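Local coordinates for protein Exo-beta-1,3-galactanase (PDB 5FLW) that probably hydrolyses beta-1,3-galactans from the chain end as an exo-beta-1,3-galactanase of glycoside hydrolase family 43, at residues P10-G15 with W59-I64; D16-H21 with C49-T54; G265-E270 with P277-P282. All coordinates share one frame; numbering follows the deposited sequence. Where two conformers were deposited one is given.

Contacts 1 and 2 lie side by side, their centres about 5 Å apart, where the chain ahead of strand 24-28 runs along the antiparallel sheet that holds strands 48-53 and 60-66. They share a boundary: the indole of Trp59 packs on Leu20 and Thr53, and His62 N meets Cys50 O at 2.8 Å. Contact 3 belongs to a different blade of the five-bladed beta-propeller expected of family 43, with its centre about 13 Å from that of contact 2 and about 17 Å from that of contact 1. Leu20 and His21 bridge to it, Leu20 O reaching Ile278 CG2 at 3.3 Å, and Pro10 touches Ile278 more loosely.

Contact 1 of 3, residues P10-G15 with W59-I64; sequences PHDTSG and WRSHGI
A loop-to-strand contact, made largely through backbone atoms and water, lays residues 10-15 against the start of strand 60-66, one of the two outermost strands of its four-stranded sheet. One direct hydrogen bond joins the two, from Thr13 N to Trp59 O at 2.9 Å; the N-H...O angle is 144°, and the donor lies 21° out of the carbonyl plane. The same oxygen lies close to Asp12 CA, 3.1 Å away, and to the methyl CG2 of Thr13. Water extends the pairing in both directions along the chain. One molecule donates to His11 O and accepts from Trp59 N, while a second accepts from Ser61 N at 2.8 Å and also binds Thr13 OG1 and Ser14 OG. With Thr13 OG1 set between its own N and carbonyl carbon (chi1 59°), the hydroxyl can reach that water while lying 3.8 Å from Arg60 CA. Asp12 faces two ways: OD2 lies beside Ser61 CB at 3.5 Å, and OD1 accepts from Ser14 N in an Asx turn, met from above the carboxylate plane, and also from Asp16 N. Gly15 N bonds Asp12 O and closes a type I turn. Beside this polar seam the indole of Trp59 has His11 O at its edge, and Pro10 CB stands 4.5 Å from Trp59 CD1; Leu20 and Tyr51 also touch the indole. The loop is thus joined to an edge strand without regular sheet pairing: one bent direct bond and two waters serve the backbone groups of residues 59 and 61, while the Asp12 carboxylate is bonded within its own loop.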
loop_
_atom_site.group_PDB
_atom_site.type_symbol
_atom_site.label_atom_id
_atom_site.label_comp_id
_atom_site.label_asym_id
_atom_site.label_seq_id
_atom_site.Cartn_x
_atom_site.Cartn_y
_atom_site.Cartn_z
ATOM N N PRO A 10 5.815 14.127 -7.395
ATOM C CA PRO A 10 7.209 14.022 -6.940
ATOM C C PRO A 10 8.164 13.713 -8.091
ATOM O O PRO A 10 7.796 13.136 -9.116
ATOM C CB PRO A 10 7.173 12.853 -5.942
ATOM C CG PRO A 10 6.012 11.988 -6.413
ATOM C CD PRO A 10 4.995 12.957 -6.994
ATOM N N HIS A 11 9.426 14.109 -7.868
ATOM C CA HIS A 11 10.555 13.868 -8.756
ATOM C C HIS A 11 11.686 13.235 -7.954
ATOM O O HIS A 11 11.772 13.403 -6.733
ATOM C CB HIS A 11 11.057 15.177 -9.436
ATOM C CG HIS A 11 10.026 15.779 -10.343
ATOM N ND1 HIS A 11 8.959 16.508 -9.861
ATOM C CD2 HIS A 11 9.841 15.680 -11.688
ATOM C CE1 HIS A 11 8.177 16.860 -10.869
ATOM N NE2 HIS A 11 8.692 16.376 -11.990
ATOM N N ASP A 12 12.492 12.432 -8.640
ATOM C CA ASP A 12 13.672 11.878 -7.998
ATOM C C ASP A 12 14.894 12.776 -8.233
ATOM O O ASP A 12 14.845 13.766 -8.976
ATOM C CB ASP A 12 13.872 10.413 -8.403
ATOM C CG ASP A 12 14.217 10.212 -9.886
ATOM O OD1 ASP A 12 14.853 11.086 -10.509
ATOM O OD2 ASP A 12 13.872 9.112 -10.408
ATOM N N THR A 13 16.006 12.421 -7.590
ATOM C CA THR A 13 17.213 13.241 -7.670
ATOM C C THR A 13 17.913 13.147 -9.028
ATOM O O THR A 13 18.903 13.858 -9.244
ATOM C CB THR A 13 18.174 12.888 -6.537
ATOM O OG1 THR A 13 18.509 11.498 -6.633
ATOM C CG2 THR A 13 17.510 13.159 -5.169
ATOM N N SER A 14 17.444 12.280 -9.926
ATOM C CA SER A 14 17.929 12.206 -11.297
ATOM C C SER A 14 17.143 13.116 -12.242
ATOM O O SER A 14 17.479 13.179 -13.430
ATOM C CB SER A 14 17.821 10.771 -11.816
ATOM O OG SER A 14 18.465 9.828 -10.975
ATOM N N GLY A 15 16.113 13.812 -11.755
ATOM C CA GLY A 15 15.305 14.653 -12.621
ATOM C C GLY A 15 14.097 13.984 -13.272
ATOM O O GLY A 15 13.416 14.624 -14.080
ATOM N N TRP A 59 14.082 12.037 -3.203
ATOM C CA TRP A 59 13.897 10.611 -3.475
ATOM C C TRP A 59 15.003 10.126 -4.398
ATOM O O TRP A 59 15.129 10.607 -5.529
ATOM C CB TRP A 59 12.541 10.345 -4.143
ATOM C CG TRP A 59 11.362 10.533 -3.260
ATOM C CD1 TRP A 59 10.521 11.601 -3.230
ATOM C CD2 TRP A 59 10.849 9.578 -2.324
ATOM N NE1 TRP A 59 9.523 11.383 -2.305
ATOM C CE2 TRP A 59 9.701 10.148 -1.736
ATOM C CE3 TRP A 59 11.263 8.288 -1.914
ATOM C CZ2 TRP A 59 8.942 9.472 -0.750
ATOM C CZ3 TRP A 59 10.514 7.606 -0.949
ATOM C CH2 TRP A 59 9.358 8.207 -0.375
ATOM N N ARG A 60 15.806 9.186 -3.918
ATOM C CA ARG A 60 16.878 8.646 -4.739
ATOM C C ARG A 60 16.396 7.375 -5.448
ATOM O O ARG A 60 15.960 6.417 -4.801
ATOM C CB ARG A 60 18.134 8.382 -3.912
ATOM C CG ARG A 60 19.286 7.983 -4.834
ATOM C CD ARG A 60 20.101 6.948 -4.191
ATOM N NE ARG A 60 21.448 6.775 -4.737
ATOM C CZ ARG A 60 21.777 5.839 -5.626
ATOM N NH1 ARG A 60 20.827 5.030 -6.128
ATOM N NH2 ARG A 60 23.060 5.707 -5.993
ATOM N N SER A 61 16.475 7.358 -6.774
ATOM C CA SER A 61 16.033 6.201 -7.528
ATOM C C SER A 61 17.033 5.047 -7.410
ATOM O O SER A 61 18.252 5.246 -7.490
ATOM C CB SER A 61 15.913 6.577 -8.997
ATOM O OG SER A 61 15.528 5.429 -9.782
ATOM N N HIS A 62 16.513 3.829 -7.236
ATOM C CA HIS A 62 17.286 2.598 -7.371
ATOM C C HIS A 62 16.856 1.775 -8.591
ATOM O O HIS A 62 17.157 0.573 -8.673
ATOM C CB HIS A 62 17.242 1.791 -6.070
ATOM C CG HIS A 62 17.899 2.501 -4.935
ATOM N ND1 HIS A 62 19.255 2.414 -4.691
ATOM C CD2 HIS A 62 17.416 3.435 -4.075
ATOM C CE1 HIS A 62 19.561 3.194 -3.665
ATOM N NE2 HIS A 62 18.463 3.831 -3.281
ATOM N N GLY A 63 16.128 2.407 -9.528
ATOM C CA GLY A 63 15.760 1.765 -10.769
ATOM C C GLY A 63 14.626 0.769 -10.612
ATOM O O GLY A 63 13.944 0.690 -9.586
ATOM N N ILE A 64 14.426 -0.001 -11.676
ATOM C CA ILE A 64 13.410 -1.050 -11.696
ATOM C C ILE A 64 13.988 -2.275 -10.985
ATOM O O ILE A 64 14.985 -2.849 -11.441
ATOM C CB ILE A 64 12.976 -1.377 -13.142
ATOM C CG1 ILE A 64 12.261 -0.153 -13.776
ATOM C CG2 ILE A 64 12.068 -2.607 -13.191
ATOM C CD1 ILE A 64 11.955 -0.261 -15.239
HETATM O O HOH W 1 13.961 14.187 -5.169
HETATM O O HOH W 2 17.711 9.405 -8.181
#

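Contact 2 of 3, residues D16-H21 with C49-T54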
loop_
_atom_site.group_PDB
_atom_site.type_symbol
_atom_site.label_atom_id
_atom_site.label_comp_id
_atom_site.label_asym_id
_atom_site.label_seq_id
_atom_site.Cartn_x
_atom_site.Cartn_y
_atom_site.Cartn_z
ATOM N N ASP A 16 13.852 12.704 -13.022
ATOM C CA ASP A 16 12.662 12.031 -13.542
ATOM C C ASP A 16 11.475 12.150 -12.581
ATOM O O ASP A 16 11.647 12.251 -11.355
ATOM C CB ASP A 16 13.010 10.564 -13.750
ATOM C CG ASP A 16 14.046 10.362 -14.849
ATOM O OD1 ASP A 16 13.967 10.955 -15.942
ATOM O OD2 ASP A 16 15.047 9.679 -14.562
ATOM N N VAL A 17 10.255 12.132 -13.142
ATOM C CA VAL A 17 9.099 11.917 -12.284
ATOM C C VAL A 17 9.309 10.649 -11.439
ATOM O O VAL A 17 9.655 9.593 -11.980
ATOM C CB VAL A 17 7.827 11.836 -13.148
ATOM C CG1 VAL A 17 6.624 11.379 -12.301
ATOM C CG2 VAL A 17 7.568 13.190 -13.825
ATOM N N ALA A 18 9.089 10.743 -10.113
ATOM C CA ALA A 18 9.180 9.564 -9.240
ATOM C C ALA A 18 7.859 8.794 -9.331
ATOM O O ALA A 18 6.791 9.349 -9.048
ATOM C CB ALA A 18 9.469 9.945 -7.778
ATOM N N GLN A 19 7.931 7.520 -9.737
ATOM C CA GLN A 19 6.750 6.671 -9.922
ATOM C C GLN A 19 6.259 6.142 -8.561
ATOM O O GLN A 19 6.238 4.937 -8.265
ATOM C CB GLN A 19 7.061 5.562 -10.928
ATOM C CG GLN A 19 7.366 6.029 -12.389
ATOM C CD GLN A 19 6.191 6.737 -13.065
ATOM O OE1 GLN A 19 5.076 6.238 -13.091
ATOM N NE2 GLN A 19 6.450 7.935 -13.604
ATOM N N LEU A 20 5.855 7.083 -7.713
ATOM C CA LEU A 20 5.410 6.757 -6.357
ATOM C C LEU A 20 3.894 6.499 -6.356
ATOM O O LEU A 20 3.114 7.195 -5.691
ATOM C CB LEU A 20 5.810 7.860 -5.368
ATOM C CG LEU A 20 7.323 7.982 -5.153
ATOM C CD1 LEU A 20 7.690 9.321 -4.532
ATOM C CD2 LEU A 20 7.915 6.804 -4.335
ATOM N N HIS A 21 3.492 5.467 -7.115
ATOM C CA HIS A 21 2.088 5.133 -7.337
ATOM C C HIS A 21 1.783 3.775 -6.716
ATOM O O HIS A 21 2.495 2.790 -6.976
ATOM C CB HIS A 21 1.763 5.048 -8.823
ATOM C CG HIS A 21 2.281 6.194 -9.628
ATOM N ND1 HIS A 21 1.871 7.499 -9.413
ATOM C CD2 HIS A 21 3.132 6.224 -10.684
ATOM C CE1 HIS A 21 2.492 8.286 -10.276
ATOM N NE2 HIS A 21 3.247 7.535 -11.074
ATOM N N CYS A 49 9.354 0.175 -9.446
ATOM C CA CYS A 49 10.398 1.164 -9.192
ATOM C C CYS A 49 10.686 1.261 -7.698
ATOM O O CYS A 49 9.759 1.315 -6.884
ATOM C CB CYS A 49 9.918 2.536 -9.677
ATOM S SG CYS A 49 9.750 2.616 -11.472
ATOM N N CYS A 50 11.973 1.375 -7.354
ATOM C CA CYS A 50 12.403 1.541 -5.970
ATOM C C CYS A 50 13.027 2.920 -5.778
ATOM O O CYS A 50 13.855 3.346 -6.595
ATOM C CB CYS A 50 13.416 0.454 -5.577
ATOM S SG CYS A 50 14.070 0.592 -3.913
ATOM N N TYR A 51 12.628 3.615 -4.694
ATOM C CA TYR A 51 13.238 4.880 -4.290
ATOM C C TYR A 51 13.553 4.846 -2.798
ATOM O O TYR A 51 12.864 4.175 -2.024
ATOM C CB TYR A 51 12.303 6.081 -4.526
ATOM C CG TYR A 51 11.808 6.165 -5.948
ATOM C CD1 TYR A 51 10.651 5.478 -6.340
ATOM C CD2 TYR A 51 12.516 6.889 -6.920
ATOM C CE1 TYR A 51 10.209 5.500 -7.657
ATOM C CE2 TYR A 51 12.086 6.906 -8.243
ATOM C CZ TYR A 51 10.924 6.224 -8.588
ATOM O OH TYR A 51 10.503 6.270 -9.897
ATOM N N THR A 52 14.589 5.578 -2.391
ATOM C CA THR A 52 14.891 5.733 -0.973
ATOM C C THR A 52 14.825 7.198 -0.550
ATOM O O THR A 52 15.016 8.120 -1.358
ATOM C CB THR A 52 16.260 5.157 -0.594
ATOM O OG1 THR A 52 17.252 5.701 -1.471
ATOM C CG2 THR A 52 16.252 3.626 -0.706
ATOM N N THR A 53 14.568 7.398 0.743
ATOM C CA THR A 53 14.518 8.737 1.315
ATOM C C THR A 53 14.815 8.652 2.802
ATOM O O THR A 53 14.596 7.618 3.446
ATOM C CB THR A 53 13.156 9.425 1.069
ATOM O OG1 THR A 53 13.243 10.826 1.355
ATOM C CG2 THR A 53 12.050 8.784 1.926
ATOM N N THR A 54 15.308 9.758 3.339
ATOM C CA THR A 54 15.329 9.933 4.778
ATOM C C THR A 54 14.426 11.067 5.240
ATOM O O THR A 54 14.230 11.227 6.455
ATOM C CB THR A 54 16.760 10.170 5.273
ATOM O OG1 THR A 54 17.290 11.355 4.661
ATOM C CG2 THR A 54 17.644 8.959 4.916
HETATM O O HOH W 3 11.836 7.747 -11.596
#
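With CG anti to its carbonyl carbon (chi1 -54°) and the ring turned across the CA-CB-CG plane (chi2 88°), Tyr51 reaches from strand 48-53 to the loop 16-21 and lays its phenol along the backbone of Ala18 and Gln19. The side chain of Gln19 runs beside the phenol in the same direction. The hydroxyl is the polar centre. Gln19 N donates to Tyr51 OH at 2.9 Å in a nearly straight bond, 168° at the hydrogen, and a water at the ring edge lies 2.6 Å from Tyr51 OH and can donate to Val17 O. Around the ring the packing is apolar: Ala18 CB sits over one face, 4.2 Å from the centroid, as a CH-pi contact, and Leu20 CD2 meets Tyr51 CD1 at 3.6 Å. Two residues earlier on the strand, Cys49 SG rests on Gln19 CB at 4.0 Å. A phenylalanine in place of Tyr51 would probably keep the alanine and leucine contacts but leave the buried Gln19 N without its acceptor and the water without its tie to the strand. Gln19 and Leu20 are each the centre of an inverse gamma turn, closed by weak bonds from Leu20 N to Ala18 O and from His21 N to Gln19 O, which fold the loop beside the phenol. The Gln19 amide has partners beyond the pair: OE1 accepts from Lys39 N, and NE2 bonds weakly to Gly274 O. On the strand side, Cys49 pairs with Gly36 of strand 31-37 and Cys50 with His62 and Gly63 of strand 60-66, so Tyr51 rises from a central strand of the sheet toward a loop that also rests on Ala34 and Trp59.

Contact 3 of 3, residues G265-E270 with P277-P282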
loop_
_atom_site.group_PDB
_atom_site.type_symbol
_atom_site.label_atom_id
_atom_site.label_comp_id
_atom_site.label_asym_id
_atom_site.label_seq_id
_atom_site.Cartn_x
_atom_site.Cartn_y
_atom_site.Cartn_z
ATOM N N GLY A 265 -1.617 9.338 -0.143
ATOM C CA GLY A 265 -2.695 8.886 -0.994
ATOM C C GLY A 265 -2.374 9.203 -2.445
ATOM O O GLY A 265 -1.586 10.092 -2.746
ATOM N N ASP A 266 -2.982 8.432 -3.349
ATOM C CA ASP A 266 -2.800 8.607 -4.788
ATOM C C ASP A 266 -3.918 9.465 -5.375
ATOM O O ASP A 266 -5.091 9.251 -5.066
ATOM C CB ASP A 266 -2.791 7.252 -5.511
ATOM C CG ASP A 266 -1.569 6.420 -5.173
ATOM O OD1 ASP A 266 -0.472 6.771 -5.627
ATOM O OD2 ASP A 266 -1.698 5.427 -4.435
ATOM N N ARG A 267 -3.542 10.408 -6.259
ATOM C CA ARG A 267 -4.474 11.151 -7.139
ATOM C C ARG A 267 -4.355 10.570 -8.545
ATOM O O ARG A 267 -3.621 11.094 -9.386
ATOM C CB ARG A 267 -4.127 12.635 -7.195
ATOM C CG ARG A 267 -4.747 13.412 -6.127
ATOM C CD ARG A 267 -4.885 14.906 -6.424
ATOM N NE ARG A 267 -5.513 15.456 -5.244
ATOM C CZ ARG A 267 -5.468 16.725 -4.878
ATOM N NH1 ARG A 267 -4.816 17.627 -5.615
ATOM N NH2 ARG A 267 -6.091 17.075 -3.759
ATOM N N TRP A 268 -5.099 9.489 -8.790
ATOM C CA TRP A 268 -4.974 8.744 -10.033
ATOM C C TRP A 268 -5.491 9.558 -11.208
ATOM O O TRP A 268 -6.613 10.085 -11.178
ATOM C CB TRP A 268 -5.756 7.439 -9.927
ATOM C CG TRP A 268 -5.268 6.511 -8.880
ATOM C CD1 TRP A 268 -5.905 6.165 -7.705
ATOM C CD2 TRP A 268 -4.043 5.760 -8.911
ATOM N NE1 TRP A 268 -5.140 5.250 -7.003
ATOM C CE2 TRP A 268 -4.001 4.973 -7.730
ATOM C CE3 TRP A 268 -2.990 5.648 -9.835
ATOM C CZ2 TRP A 268 -2.928 4.091 -7.455
ATOM C CZ3 TRP A 268 -1.941 4.783 -9.554
ATOM C CH2 TRP A 268 -1.919 4.010 -8.392
ATOM N N GLN A 269 -4.688 9.633 -12.256
ATOM C CA GLN A 269 -5.043 10.351 -13.479
ATOM C C GLN A 269 -5.246 9.316 -14.582
ATOM O O GLN A 269 -4.285 8.827 -15.179
ATOM C CB GLN A 269 -3.955 11.369 -13.817
ATOM C CG GLN A 269 -3.841 12.472 -12.757
ATOM C CD GLN A 269 -5.003 13.454 -12.813
ATOM O OE1 GLN A 269 -6.053 13.236 -12.212
ATOM N NE2 GLN A 269 -4.818 14.541 -13.547
ATOM N N GLU A 270 -6.515 8.994 -14.842
ATOM C CA GLU A 270 -6.863 7.877 -15.714
ATOM C C GLU A 270 -6.178 7.938 -17.078
ATOM O O GLU A 270 -5.790 6.905 -17.635
ATOM C CB GLU A 270 -8.390 7.788 -15.839
ATOM C CG GLU A 270 -8.911 6.807 -16.876
ATOM C CD GLU A 270 -10.395 6.645 -16.844
ATOM O OE1 GLU A 270 -11.090 7.530 -16.306
ATOM O OE2 GLU A 270 -10.898 5.642 -17.422
ATOM N N PRO A 277 -0.425 12.564 -9.328
ATOM C CA PRO A 277 0.196 13.124 -8.116
ATOM C C PRO A 277 -0.053 12.238 -6.894
ATOM O O PRO A 277 -0.786 11.237 -6.928
ATOM C CB PRO A 277 -0.515 14.481 -7.942
ATOM C CG PRO A 277 -1.091 14.789 -9.261
ATOM C CD PRO A 277 -1.460 13.464 -9.884
ATOM N N ILE A 278 0.572 12.638 -5.783
ATOM C CA ILE A 278 0.284 12.073 -4.466
ATOM C C ILE A 278 -0.178 13.198 -3.539
ATOM O O ILE A 278 0.105 14.386 -3.760
ATOM C CB ILE A 278 1.486 11.316 -3.826
ATOM C CG1 ILE A 278 2.660 12.286 -3.556
ATOM C CG2 ILE A 278 1.910 10.123 -4.719
ATOM C CD1 ILE A 278 3.832 11.658 -2.815
ATOM N N VAL A 279 -0.899 12.802 -2.499
ATOM C CA VAL A 279 -1.220 13.668 -1.377
ATOM C C VAL A 279 -0.419 13.144 -0.185
ATOM O O VAL A 279 -0.617 12.004 0.251
ATOM C CB VAL A 279 -2.734 13.685 -1.087
ATOM C CG1 VAL A 279 -3.013 14.438 0.212
ATOM C CG2 VAL A 279 -3.517 14.306 -2.270
ATOM N N GLN A 280 0.493 13.970 0.331
ATOM C CA GLN A 280 1.384 13.582 1.414
ATOM C C GLN A 280 1.143 14.540 2.576
ATOM O O GLN A 280 1.285 15.765 2.417
ATOM C CB GLN A 280 2.829 13.662 0.950
ATOM C CG GLN A 280 3.856 13.286 1.998
ATOM C CD GLN A 280 5.268 13.239 1.409
ATOM O OE1 GLN A 280 5.554 12.448 0.497
ATOM N NE2 GLN A 280 6.153 14.088 1.922
ATOM N N MET A 281 0.757 13.991 3.731
ATOM C CA MET A 281 0.288 14.816 4.837
ATOM C C MET A 281 0.594 14.111 6.144
ATOM O O MET A 281 0.579 12.874 6.189
ATOM C CB MET A 281 -1.235 15.029 4.752
ATOM C CG MET A 281 -1.748 15.778 3.519
ATOM S SD MET A 281 -3.554 15.725 3.409
ATOM C CE MET A 281 -4.030 16.705 4.876
ATOM N N PRO A 282 0.806 14.853 7.232
ATOM C CA PRO A 282 0.791 14.215 8.554
ATOM C C PRO A 282 -0.632 13.778 8.888
ATOM O O PRO A 282 -1.613 14.398 8.460
ATOM C CB PRO A 282 1.259 15.330 9.489
ATOM C CG PRO A 282 0.769 16.581 8.823
ATOM C CD PRO A 282 0.827 16.328 7.339
HETATM O O HOH W 4 -0.006 8.460 -7.719
#
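Gly265 and Val279 form a hydrogen-bonded antiparallel pair, gripping each other by two backbone bonds: Gly265 N to Val279 O at 2.9 Å, in the carbonyl plane, and Val279 N to Gly265 O at 2.8 Å. The second carbonyl also receives a CA-H...O contact from Ile278. Asp266 and Ile278 follow as a non-hydrogen-bonded pair; then Arg267 N donates to Pro277 O at 3.0 Å, from above the carbonyl plane, and carries the ladder past the end of strand 261-266. A water lies within bonding distance of both Asp266 OD1 and Pro277 O and can donate to either.

Side chains pack where the hairpin passes into its connecting loop. Pro277 CD lies against Arg267 CB at 3.9 Å. Arg267, extended from CG to NE, passes obliquely over Val279, whose CG2 lies against one guanidinium face, 3.8 Å from Arg267 NE. The guanidinium itself is held from outside: NE bonds Asp242 O, and NH2 bonds Tyr241 O and Thr301 O, so backbone carbonyls are likely to offset part of its buried charge.

This antiparallel hairpin is central to a four-stranded sheet consistent with a blade of the five-bladed propeller expected of family 43: Asp266 pairs onward with Gln244 of strand 244-250, while Ile278 and Gln280 bond to Phe8 and Gly6 in the N-terminal segment running alongside strand 278-286.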